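Local coordinates for protein epsilon (PDB 1GVN) that neutralizes the cognate zeta toxin as the antitoxin of a plasmid-borne type II toxin-antitoxin system that kills plasmid-free cells, at residues F59-L63 and E64-A68; N45-N48 and Q49-A53; R74-N77 and R78-K81; V3-E6 and K7-I11. One frame throughout, in Å; residues are numbered along the deposited sequence.

Contact 1. Residues F59-L63 and E64-A68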
loop_
_atom_site.group_PDB
_atom_site.type_symbol
_atom_site.label_atom_id
_atom_site.label_comp_id
_atom_site.label_asym_id
_atom_site.label_seq_id
_atom_site.Cartn_x
_atom_site.Cartn_y
_atom_site.Cartn_z
ATOM N N PHE A 59 -3.554 17.011 -8.738
ATOM C CA PHE A 59 -3.329 18.408 -9.086
ATOM C C PHE A 59 -3.247 19.311 -7.864
ATOM O O PHE A 59 -2.864 20.476 -7.968
ATOM C CB PHE A 59 -4.430 18.893 -10.034
ATOM C CG PHE A 59 -4.469 18.142 -11.331
ATOM C CD1 PHE A 59 -3.350 18.104 -12.155
ATOM C CD2 PHE A 59 -5.606 17.435 -11.708
ATOM C CE1 PHE A 59 -3.355 17.368 -13.336
ATOM C CE2 PHE A 59 -5.625 16.696 -12.882
ATOM C CZ PHE A 59 -4.494 16.661 -13.701
ATOM N N ASP A 60 -3.583 18.764 -6.704
ATOM C CA ASP A 60 -3.558 19.526 -5.460
ATOM C C ASP A 60 -2.276 19.267 -4.667
ATOM O O ASP A 60 -2.030 19.907 -3.641
ATOM C CB ASP A 60 -4.792 19.154 -4.624
ATOM C CG ASP A 60 -4.817 19.834 -3.267
ATOM O OD1 ASP A 60 -4.720 21.079 -3.218
ATOM O OD2 ASP A 60 -4.945 19.118 -2.248
ATOM N N TYR A 61 -1.453 18.344 -5.157
ATOM C CA TYR A 61 -0.209 17.977 -4.483
ATOM C C TYR A 61 1.026 18.776 -4.868
ATOM O O TYR A 61 1.165 19.230 -6.003
ATOM C CB TYR A 61 0.100 16.494 -4.716
ATOM C CG TYR A 61 -0.736 15.524 -3.913
ATOM C CD1 TYR A 61 -1.720 15.974 -3.029
ATOM C CD2 TYR A 61 -0.528 14.151 -4.020
ATOM C CE1 TYR A 61 -2.472 15.078 -2.272
ATOM C CE2 TYR A 61 -1.273 13.250 -3.269
ATOM C CZ TYR A 61 -2.242 13.719 -2.397
ATOM O OH TYR A 61 -2.977 12.824 -1.650
ATOM N N SER A 62 1.929 18.927 -3.905
ATOM C CA SER A 62 3.183 19.626 -4.132
ATOM C C SER A 62 4.065 18.643 -4.891
ATOM O O SER A 62 3.731 17.460 -5.001
ATOM C CB SER A 62 3.846 19.980 -2.801
ATOM O OG SER A 62 4.182 18.805 -2.074
ATOM N N LEU A 63 5.188 19.124 -5.407
ATOM C CA LEU A 63 6.096 18.263 -6.145
ATOM C C LEU A 63 6.613 17.147 -5.243
ATOM O O LEU A 63 6.770 16.012 -5.681
ATOM C CB LEU A 63 7.270 19.071 -6.693
ATOM C CG LEU A 63 8.375 18.259 -7.372
ATOM C CD1 LEU A 63 7.803 17.493 -8.557
ATOM C CD2 LEU A 63 9.488 19.196 -7.825
ATOM N N GLU A 64 6.872 17.479 -3.981
ATOM C CA GLU A 64 7.369 16.496 -3.025
ATOM C C GLU A 64 6.321 15.416 -2.779
ATOM O O GLU A 64 6.645 14.234 -2.687
ATOM C CB GLU A 64 7.730 17.171 -1.699
ATOM C CG GLU A 64 8.939 18.107 -1.768
ATOM C CD GLU A 64 8.719 19.313 -2.673
ATOM O OE1 GLU A 64 7.737 20.062 -2.453
ATOM O OE2 GLU A 64 9.533 19.516 -3.602
ATOM N N GLU A 65 5.064 15.824 -2.663
ATOM C CA GLU A 65 3.997 14.863 -2.433
ATOM C C GLU A 65 3.819 13.973 -3.661
ATOM O O GLU A 65 3.498 12.794 -3.536
ATOM C CB GLU A 65 2.688 15.587 -2.107
ATOM C CG GLU A 65 2.705 16.304 -0.766
ATOM C CD GLU A 65 1.407 17.038 -0.484
ATOM O OE1 GLU A 65 0.964 17.815 -1.358
ATOM O OE2 GLU A 65 0.831 16.844 0.608
ATOM N N LEU A 66 4.039 14.536 -4.847
ATOM C CA LEU A 66 3.905 13.767 -6.080
ATOM C C LEU A 66 5.014 12.725 -6.197
ATOM O O LEU A 66 4.787 11.610 -6.677
ATOM C CB LEU A 66 3.938 14.696 -7.296
ATOM C CG LEU A 66 2.724 15.613 -7.469
ATOM C CD1 LEU A 66 2.951 16.542 -8.642
ATOM C CD2 LEU A 66 1.463 14.772 -7.686
ATOM N N GLN A 67 6.214 13.086 -5.749
ATOM C CA GLN A 67 7.342 12.173 -5.815
ATOM C C GLN A 67 7.105 11.020 -4.844
ATOM O O GLN A 67 7.515 9.887 -5.101
ATOM C CB GLN A 67 8.639 12.921 -5.491
ATOM C CG GLN A 67 8.906 14.083 -6.448
ATOM C CD GLN A 67 10.109 14.917 -6.046
ATOM O OE1 GLN A 67 10.254 15.292 -4.883
ATOM N NE2 GLN A 67 10.969 15.220 -7.009
ATOM N N ALA A 68 6.429 11.309 -3.738
ATOM C CA ALA A 68 6.108 10.275 -2.764
ATOM C C ALA A 68 5.068 9.351 -3.396
ATOM O O ALA A 68 5.172 8.132 -3.295
ATOM C CB ALA A 68 5.552 10.895 -1.492
HETATM O O HOH W 1 -1.109 19.449 -0.969
#
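S62 and E65 hold each other at the start of helix 63-83 in a capping box. In one direction the backbone N of E65 donates to S62 OG at 3.2 Å. In the other, S62 N donates to E65 OE1 at 2.9 Å, nearly straight at 167°, and reaches the carboxylate on its anti lone pair, the side turned from OE2. The S62 hydroxyl can face the first turn because chi1 is 63°, which sets OG between the residue's own N and carbonyl carbon. E65 turns back over the cap with CG opposite its carbonyl carbon and an extended chain beyond, and on the way its CG passes 3.2 Å from S62 OG. A water donates to both E65 OE1 and D60 O, tying the carboxylate to the preceding 3-10 segment.

The carboxylate also lies against Y61: OE1 is 3.7 Å from CD1, approaching the ring obliquely, with the two planes 47° apart and the side chains crossing at about a right angle. L66 CD2 sits at the edge of that ring, near its plane, and meets Y61 CB at 3.7 Å. The phenol OH is hydrogen-bonded to Q40 O of the second subunit. One turn on, Q67 CG rests 3.0 Å from L63 O.

The box satisfies two backbone N-H groups at the helix start with side-chain oxygens. E65 OE1 receives both S62 N and the water, and its place beside the amino end of the helix would probably favour the charged carboxylate.

Contact 2. Residues N45-N48 and Q49-A53; sequences NLLN and QLKLA
N45-N48 runs into Q49-A53 as uninterrupted alpha-helix: the N-H of Q49, L50, K51 and L52 each bonds to the carbonyl four residues earlier, from 2.9 Å for L50 N to L46 O up to 3.1 Å for L52 N to N48 O. Among the side chains, N45 and Q49 meet through their amides. Q49 NE2 donates to N45 OD1 at a modelled 2.4 Å, a very short and bent bond (133°) whose exact length is doubtful; the amide planes stand 87° apart. With CG opposite its backbone N (chi1 -176°), N45 brings OD1 up to Q49, while Q49 extends back, its CG 3.3 Å from N45 O. Along another side, K51 lays its aliphatic chain beside L47, CE 4.0 Å from L47 CG, and CD passes 3.8 Å from N48 OD1. L46 CD1 touches L50 CG at 4.2 Å.

The amide pair faces the second subunit, where Q49 OE1 meets Y72 OH and N45 ND2 meets L52 O. K51 NZ forms salt bridges with acidic side chains of another protein's chain and also bonds Y22 OH. Within the chain, L47 and L50 pack on Y22 and V25 of helix 5-31, whereas L46 meets M76 and V83 of helix 63-83 and L50 meets its Y72.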
loop_
_atom_site.group_PDB
_atom_site.type_symbol
_atom_site.label_atom_id
_atom_site.label_comp_id
_atom_site.label_asym_id
_atom_site.label_seq_id
_atom_site.Cartn_x
_atom_site.Cartn_y
_atom_site.Cartn_z
ATOM N N ASN A 45 -7.847 -7.280 -1.041
ATOM C CA ASN A 45 -7.490 -6.258 -0.063
ATOM C C ASN A 45 -6.550 -5.270 -0.760
ATOM O O ASN A 45 -6.688 -4.051 -0.624
ATOM C CB ASN A 45 -6.798 -6.895 1.144
ATOM C CG ASN A 45 -6.483 -5.887 2.235
ATOM O OD1 ASN A 45 -5.561 -5.081 2.110
ATOM N ND2 ASN A 45 -7.261 -5.921 3.308
ATOM N N LEU A 46 -5.607 -5.801 -1.530
ATOM C CA LEU A 46 -4.667 -4.957 -2.261
ATOM C C LEU A 46 -5.403 -4.104 -3.289
ATOM O O LEU A 46 -5.140 -2.907 -3.422
ATOM C CB LEU A 46 -3.620 -5.814 -2.976
ATOM C CG LEU A 46 -2.667 -5.059 -3.911
ATOM C CD1 LEU A 46 -1.910 -3.998 -3.133
ATOM C CD2 LEU A 46 -1.705 -6.037 -4.556
ATOM N N LEU A 47 -6.316 -4.727 -4.027
ATOM C CA LEU A 47 -7.087 -4.009 -5.032
ATOM C C LEU A 47 -7.799 -2.820 -4.389
ATOM O O LEU A 47 -7.784 -1.711 -4.924
ATOM C CB LEU A 47 -8.129 -4.934 -5.674
ATOM C CG LEU A 47 -9.038 -4.270 -6.721
ATOM C CD1 LEU A 47 -8.221 -3.900 -7.949
ATOM C CD2 LEU A 47 -10.166 -5.218 -7.115
ATOM N N ASN A 48 -8.417 -3.060 -3.236
ATOM C CA ASN A 48 -9.143 -2.014 -2.534
ATOM C C ASN A 48 -8.237 -0.894 -2.054
ATOM O O ASN A 48 -8.634 0.270 -2.054
ATOM C CB ASN A 48 -9.945 -2.610 -1.376
ATOM C CG ASN A 48 -11.117 -3.452 -1.868
ATOM O OD1 ASN A 48 -11.628 -3.226 -2.963
ATOM N ND2 ASN A 48 -11.550 -4.412 -1.060
ATOM N N GLN A 49 -7.020 -1.250 -1.650
ATOM C CA GLN A 49 -6.081 -0.211 -1.249
ATOM C C GLN A 49 -5.679 0.658 -2.437
ATOM O O GLN A 49 -5.550 1.854 -2.335
ATOM C CB GLN A 49 -4.839 -0.828 -0.604
ATOM C CG GLN A 49 -5.105 -1.509 0.729
ATOM C CD GLN A 49 -3.852 -2.110 1.335
ATOM O OE1 GLN A 49 -2.883 -1.403 1.608
ATOM N NE2 GLN A 49 -3.871 -3.420 1.549
ATOM N N LEU A 50 -5.546 -0.015 -3.586
ATOM C CA LEU A 50 -5.188 0.695 -4.809
ATOM C C LEU A 50 -6.331 1.618 -5.228
ATOM O O LEU A 50 -6.093 2.724 -5.722
ATOM C CB LEU A 50 -4.852 -0.298 -5.931
ATOM C CG LEU A 50 -3.652 -1.233 -5.704
ATOM C CD1 LEU A 50 -3.333 -1.989 -6.997
ATOM C CD2 LEU A 50 -2.436 -0.430 -5.271
ATOM N N LYS A 51 -7.569 1.171 -5.030
ATOM C CA LYS A 51 -8.728 2.001 -5.362
ATOM C C LYS A 51 -8.690 3.259 -4.490
ATOM O O LYS A 51 -8.966 4.370 -4.946
ATOM C CB LYS A 51 -10.036 1.237 -5.098
ATOM C CG LYS A 51 -10.318 0.108 -6.098
ATOM C CD LYS A 51 -11.597 -0.660 -5.732
ATOM C CE LYS A 51 -12.021 -1.624 -6.845
ATOM N NZ LYS A 51 -12.679 -0.910 -7.979
ATOM N N LEU A 52 -8.337 3.073 -3.224
ATOM C CA LEU A 52 -8.263 4.183 -2.284
ATOM C C LEU A 52 -7.170 5.158 -2.731
ATOM O O LEU A 52 -7.345 6.377 -2.694
ATOM C CB LEU A 52 -7.969 3.635 -0.884
ATOM C CG LEU A 52 -8.263 4.518 0.329
ATOM C CD1 LEU A 52 -8.050 3.711 1.602
ATOM C CD2 LEU A 52 -7.371 5.739 0.309
ATOM N N ALA A 53 -6.045 4.611 -3.169
ATOM C CA ALA A 53 -4.926 5.425 -3.627
ATOM C C ALA A 53 -5.305 6.293 -4.826
ATOM O O ALA A 53 -4.893 7.450 -4.923
ATOM C CB ALA A 53 -3.748 4.517 -3.988
#

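Contact 3. Residues R74-N77 and R78-K81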
loop_
_atom_site.group_PDB
_atom_site.type_symbol
_atom_site.label_atom_id
_atom_site.label_comp_id
_atom_site.label_asym_id
_atom_site.label_seq_id
_atom_site.Cartn_x
_atom_site.Cartn_y
_atom_site.Cartn_z
ATOM N N ARG A 74 5.671 2.718 -7.379
ATOM C CA ARG A 74 6.817 1.882 -7.705
ATOM C C ARG A 74 6.795 0.706 -6.729
ATOM O O ARG A 74 6.968 -0.444 -7.130
ATOM C CB ARG A 74 8.147 2.629 -7.533
ATOM C CG ARG A 74 8.386 3.794 -8.488
ATOM C CD ARG A 74 9.872 4.183 -8.473
ATOM N NE ARG A 74 10.135 5.464 -9.122
ATOM C CZ ARG A 74 10.146 6.632 -8.489
ATOM N NH1 ARG A 74 9.912 6.684 -7.183
ATOM N NH2 ARG A 74 10.390 7.750 -9.161
ATOM N N SER A 75 6.573 0.991 -5.447
ATOM C CA SER A 75 6.557 -0.084 -4.456
ATOM C C SER A 75 5.412 -1.062 -4.682
ATOM O O SER A 75 5.591 -2.267 -4.514
ATOM C CB SER A 75 6.492 0.465 -3.023
ATOM O OG SER A 75 5.265 1.123 -2.766
ATOM N N MET A 76 4.240 -0.555 -5.049
ATOM C CA MET A 76 3.103 -1.441 -5.299
ATOM C C MET A 76 3.328 -2.220 -6.590
ATOM O O MET A 76 2.785 -3.314 -6.769
ATOM C CB MET A 76 1.796 -0.643 -5.371
ATOM C CG MET A 76 1.295 -0.187 -4.001
ATOM S SD MET A 76 1.014 -1.602 -2.889
ATOM C CE MET A 76 -0.221 -0.952 -1.789
ATOM N N ASN A 77 4.127 -1.658 -7.493
ATOM C CA ASN A 77 4.432 -2.342 -8.743
ATOM C C ASN A 77 5.228 -3.584 -8.343
ATOM O O ASN A 77 4.945 -4.699 -8.791
ATOM C CB ASN A 77 5.259 -1.435 -9.664
ATOM C CG ASN A 77 5.516 -2.061 -11.028
ATOM O OD1 ASN A 77 4.633 -2.695 -11.610
ATOM N ND2 ASN A 77 6.725 -1.869 -11.553
ATOM N N ARG A 78 6.208 -3.380 -7.469
ATOM C CA ARG A 78 7.050 -4.469 -6.981
ATOM C C ARG A 78 6.246 -5.473 -6.158
ATOM O O ARG A 78 6.321 -6.676 -6.384
ATOM C CB ARG A 78 8.189 -3.918 -6.111
ATOM C CG ARG A 78 9.242 -3.100 -6.865
ATOM C CD ARG A 78 10.442 -2.821 -5.966
ATOM N NE ARG A 78 10.134 -1.906 -4.865
ATOM C CZ ARG A 78 10.234 -0.581 -4.940
ATOM N NH1 ARG A 78 10.636 -0.004 -6.064
ATOM N NH2 ARG A 78 9.939 0.170 -3.888
ATOM N N TYR A 79 5.480 -4.969 -5.199
ATOM C CA TYR A 79 4.683 -5.827 -4.329
ATOM C C TYR A 79 3.628 -6.665 -5.055
ATOM O O TYR A 79 3.472 -7.852 -4.766
ATOM C CB TYR A 79 4.005 -4.986 -3.243
ATOM C CG TYR A 79 3.130 -5.799 -2.317
ATOM C CD1 TYR A 79 3.677 -6.766 -1.472
ATOM C CD2 TYR A 79 1.746 -5.628 -2.313
ATOM C CE1 TYR A 79 2.862 -7.546 -0.649
ATOM C CE2 TYR A 79 0.926 -6.396 -1.500
ATOM C CZ TYR A 79 1.487 -7.353 -0.676
ATOM O OH TYR A 79 0.662 -8.144 0.077
ATOM N N SER A 80 2.905 -6.055 -5.991
ATOM C CA SER A 80 1.868 -6.779 -6.722
ATOM C C SER A 80 2.447 -7.979 -7.471
ATOM O O SER A 80 1.841 -9.053 -7.498
ATOM C CB SER A 80 1.144 -5.848 -7.707
ATOM O OG SER A 80 2.028 -5.322 -8.676
ATOM N N LYS A 81 3.621 -7.800 -8.068
ATOM C CA LYS A 81 4.256 -8.881 -8.806
ATOM C C LYS A 81 4.535 -10.087 -7.912
ATOM O O LYS A 81 4.598 -11.216 -8.394
ATOM C CB LYS A 81 5.559 -8.398 -9.443
ATOM C CG LYS A 81 5.372 -7.325 -10.496
ATOM C CD LYS A 81 6.703 -6.937 -11.126
ATOM C CE LYS A 81 6.521 -5.855 -12.176
ATOM N NZ LYS A 81 7.822 -5.437 -12.760
HETATM O O HOH W 2 8.119 -2.791 -2.481
#
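R78 folds back along the preceding turn of helix 63-83 and lays its guanidinium over R74 and S75. Its CB lies 3.5 Å from S75 O and CG passes R74 O, the carbonyl that also accepts R78 N. A turn about the CG-CD bond (chi3 -68°) brings NE beside S75 CA and a water that accepts from NE and donates to S75 O. CZ comes within 3.7 Å of S75 CA. At the tip, NH1 approaches R74 CB at 3.9 Å while NH2 reaches S75 CA at 3.4 Å; R74 O and S75 CA both lie over one face of the planar group, displaced toward its rim. These are packing contacts: the polar end of R78 is held by E71, whose carboxylate forms a salt bridge with NH2 and another with R74 NH1.

S80 OG sits 2.9 Å from M76 O and 3.0 Å from N77 O, able to offer its one proton to either carbonyl. M76 and Y79 point the same way, side by side, in a Met-aromatic contact: SD is 5.3 Å from the ring centroid and 65° off its normal, an oblique approach. K81 runs extended past N77, bringing CE near OD1.

On one flank of helix 63-83, N77 and S80 receive R24 NH1 of helix 5-31. On another, M76 packs on L46 and L50, and Y79 on L42 and L46, of helix 42-54. R74, N77 and K81 reach acidic side chains of another protein's chain, while Y72 and A68 of the second subunit pack on M76 and Y79.

Contact 4. Residues V3-E6 and K7-I11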
loop_
_atom_site.group_PDB
_atom_site.type_symbol
_atom_site.label_atom_id
_atom_site.label_comp_id
_atom_site.label_asym_id
_atom_site.label_seq_id
_atom_site.Cartn_x
_atom_site.Cartn_y
_atom_site.Cartn_z
ATOM N N VAL A 3 0.322 25.461 -12.077
ATOM C CA VAL A 3 0.965 24.155 -12.400
ATOM C C VAL A 3 2.256 24.337 -13.192
ATOM O O VAL A 3 2.355 25.216 -14.049
ATOM C CB VAL A 3 0.012 23.255 -13.209
ATOM C CG1 VAL A 3 -1.172 22.853 -12.349
ATOM C CG2 VAL A 3 -0.465 23.989 -14.454
ATOM N N THR A 4 3.245 23.499 -12.895
ATOM C CA THR A 4 4.537 23.554 -13.570
ATOM C C THR A 4 4.709 22.324 -14.451
ATOM O O THR A 4 4.049 21.304 -14.238
ATOM C CB THR A 4 5.687 23.583 -12.555
ATOM O OG1 THR A 4 5.700 22.351 -11.819
ATOM C CG2 THR A 4 5.507 24.746 -11.584
ATOM N N TYR A 5 5.594 22.413 -15.438
ATOM C CA TYR A 5 5.824 21.281 -16.323
ATOM C C TYR A 5 6.391 20.120 -15.521
ATOM O O TYR A 5 6.090 18.958 -15.783
ATOM C CB TYR A 5 6.801 21.646 -17.439
ATOM C CG TYR A 5 7.097 20.488 -18.362
ATOM C CD1 TYR A 5 6.077 19.877 -19.093
ATOM C CD2 TYR A 5 8.389 19.984 -18.488
ATOM C CE1 TYR A 5 6.338 18.792 -19.924
ATOM C CE2 TYR A 5 8.661 18.898 -19.316
ATOM C CZ TYR A 5 7.632 18.306 -20.028
ATOM O OH TYR A 5 7.895 17.224 -20.837
ATOM N N GLU A 6 7.220 20.446 -14.540
ATOM C CA GLU A 6 7.830 19.427 -13.702
ATOM C C GLU A 6 6.775 18.588 -12.984
ATOM O O GLU A 6 6.858 17.357 -12.966
ATOM C CB GLU A 6 8.755 20.090 -12.687
ATOM C CG GLU A 6 9.445 19.129 -11.748
ATOM C CD GLU A 6 10.602 19.783 -11.025
ATOM O OE1 GLU A 6 10.400 20.872 -10.440
ATOM O OE2 GLU A 6 11.709 19.207 -11.043
ATOM N N LYS A 7 5.784 19.252 -12.395
ATOM C CA LYS A 7 4.724 18.549 -11.679
ATOM C C LYS A 7 3.817 17.818 -12.658
ATOM O O LYS A 7 3.377 16.699 -12.396
ATOM C CB LYS A 7 3.893 19.527 -10.843
ATOM C CG LYS A 7 4.605 20.083 -9.616
ATOM C CD LYS A 7 3.641 20.905 -8.764
ATOM C CE LYS A 7 3.102 22.105 -9.531
ATOM N NZ LYS A 7 1.976 22.772 -8.821
ATOM N N THR A 8 3.540 18.461 -13.787
ATOM C CA THR A 8 2.698 17.880 -14.821
ATOM C C THR A 8 3.317 16.587 -15.340
ATOM O O THR A 8 2.619 15.597 -15.546
ATOM C CB THR A 8 2.519 18.855 -16.011
ATOM O OG1 THR A 8 1.776 19.999 -15.580
ATOM C CG2 THR A 8 1.783 18.173 -17.164
ATOM N N PHE A 9 4.630 16.603 -15.556
ATOM C CA PHE A 9 5.326 15.424 -16.055
ATOM C C PHE A 9 5.275 14.309 -15.007
ATOM O O PHE A 9 5.039 13.140 -15.332
ATOM C CB PHE A 9 6.782 15.769 -16.394
ATOM C CG PHE A 9 7.553 14.625 -16.998
ATOM C CD1 PHE A 9 8.178 13.683 -16.188
ATOM C CD2 PHE A 9 7.643 14.484 -18.380
ATOM C CE1 PHE A 9 8.884 12.615 -16.746
ATOM C CE2 PHE A 9 8.346 13.418 -18.949
ATOM C CZ PHE A 9 8.965 12.484 -18.131
ATOM N N GLU A 10 5.493 14.677 -13.749
ATOM C CA GLU A 10 5.453 13.707 -12.660
ATOM C C GLU A 10 4.072 13.053 -12.640
ATOM O O GLU A 10 3.950 11.840 -12.495
ATOM C CB GLU A 10 5.703 14.402 -11.322
ATOM C CG GLU A 10 6.040 13.454 -10.176
ATOM C CD GLU A 10 7.404 12.805 -10.338
ATOM O OE1 GLU A 10 8.186 13.268 -11.197
ATOM O OE2 GLU A 10 7.703 11.840 -9.602
ATOM N N ILE A 11 3.031 13.867 -12.790
ATOM C CA ILE A 11 1.664 13.361 -12.790
ATOM C C ILE A 11 1.397 12.431 -13.973
ATOM O O ILE A 11 0.706 11.422 -13.832
ATOM C CB ILE A 11 0.646 14.527 -12.795
ATOM C CG1 ILE A 11 0.703 15.251 -11.441
ATOM C CG2 ILE A 11 -0.760 14.004 -13.086
ATOM C CD1 ILE A 11 -0.216 16.448 -11.321
HETATM O O HOH W 3 9.145 15.474 -12.962
#
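T4 is the N-cap of helix 5-31, and the first turns close regularly, with T8 N on T4 O at 2.9 Å and F9 N on Y5 O at 2.8 Å. The cap itself is a side-chain bond: K7 N donates to T4 OG1 at 3.2 Å with a 161° angle, the hydroxyl oxygen being placed by chi1 of 64°. K7 CG lies 3.3 Å from T4 OG1, and a turn about its CG-CD bond brings CE back to 3.5 Å from the same T4 OG1, with NZ near V3 CA. T8 bonds a second time to T4 O: its OG1 donates at 2.9 Å from 43° above the carbonyl plane, whereas its N-H lies only slightly tilted from it. Y5 and F9 meet one turn apart, Y5 OH lying 3.7 Å from F9 CD2, each ring approached obliquely. A water bridges E6 O and E10 OE1, while E10 OE2 bonds H70 of helix 63-83.

T8 OG1 also hydrogen-bonds a polar side chain of another protein's chain, and a basic side chain of the other protein makes a cation-pi contact with Y5. The cap thus meets one early N-H of the helix and T4 O takes two donors, but T4 N is buried without a polar partner.

Contacts 4 and 1 are neighbouring amino-terminal helix caps, their centres about 9 Å apart. They touch directly: F59 CD1 lies 3.6 Å from I11 CD1, and L66 CB is 3.8 Å from E10 CG. Contact 2 on helix 42-54 packs on contact 3 of helix 63-83, centres about 13 Å apart, with L46 CD1 3.7 Å from M76 CE. Contact 3 shares helix 63-83 with contact 1, yet their centres are about 20 Å apart and they do not touch; contacts 2 and 4 lie farthest apart, with centres about 25 Å apart. Contacts 1, 2 and 3 all reach the second subunit, and each of the four touches a chain of another protein, consistent with an antitoxin whose bundle engages its toxin.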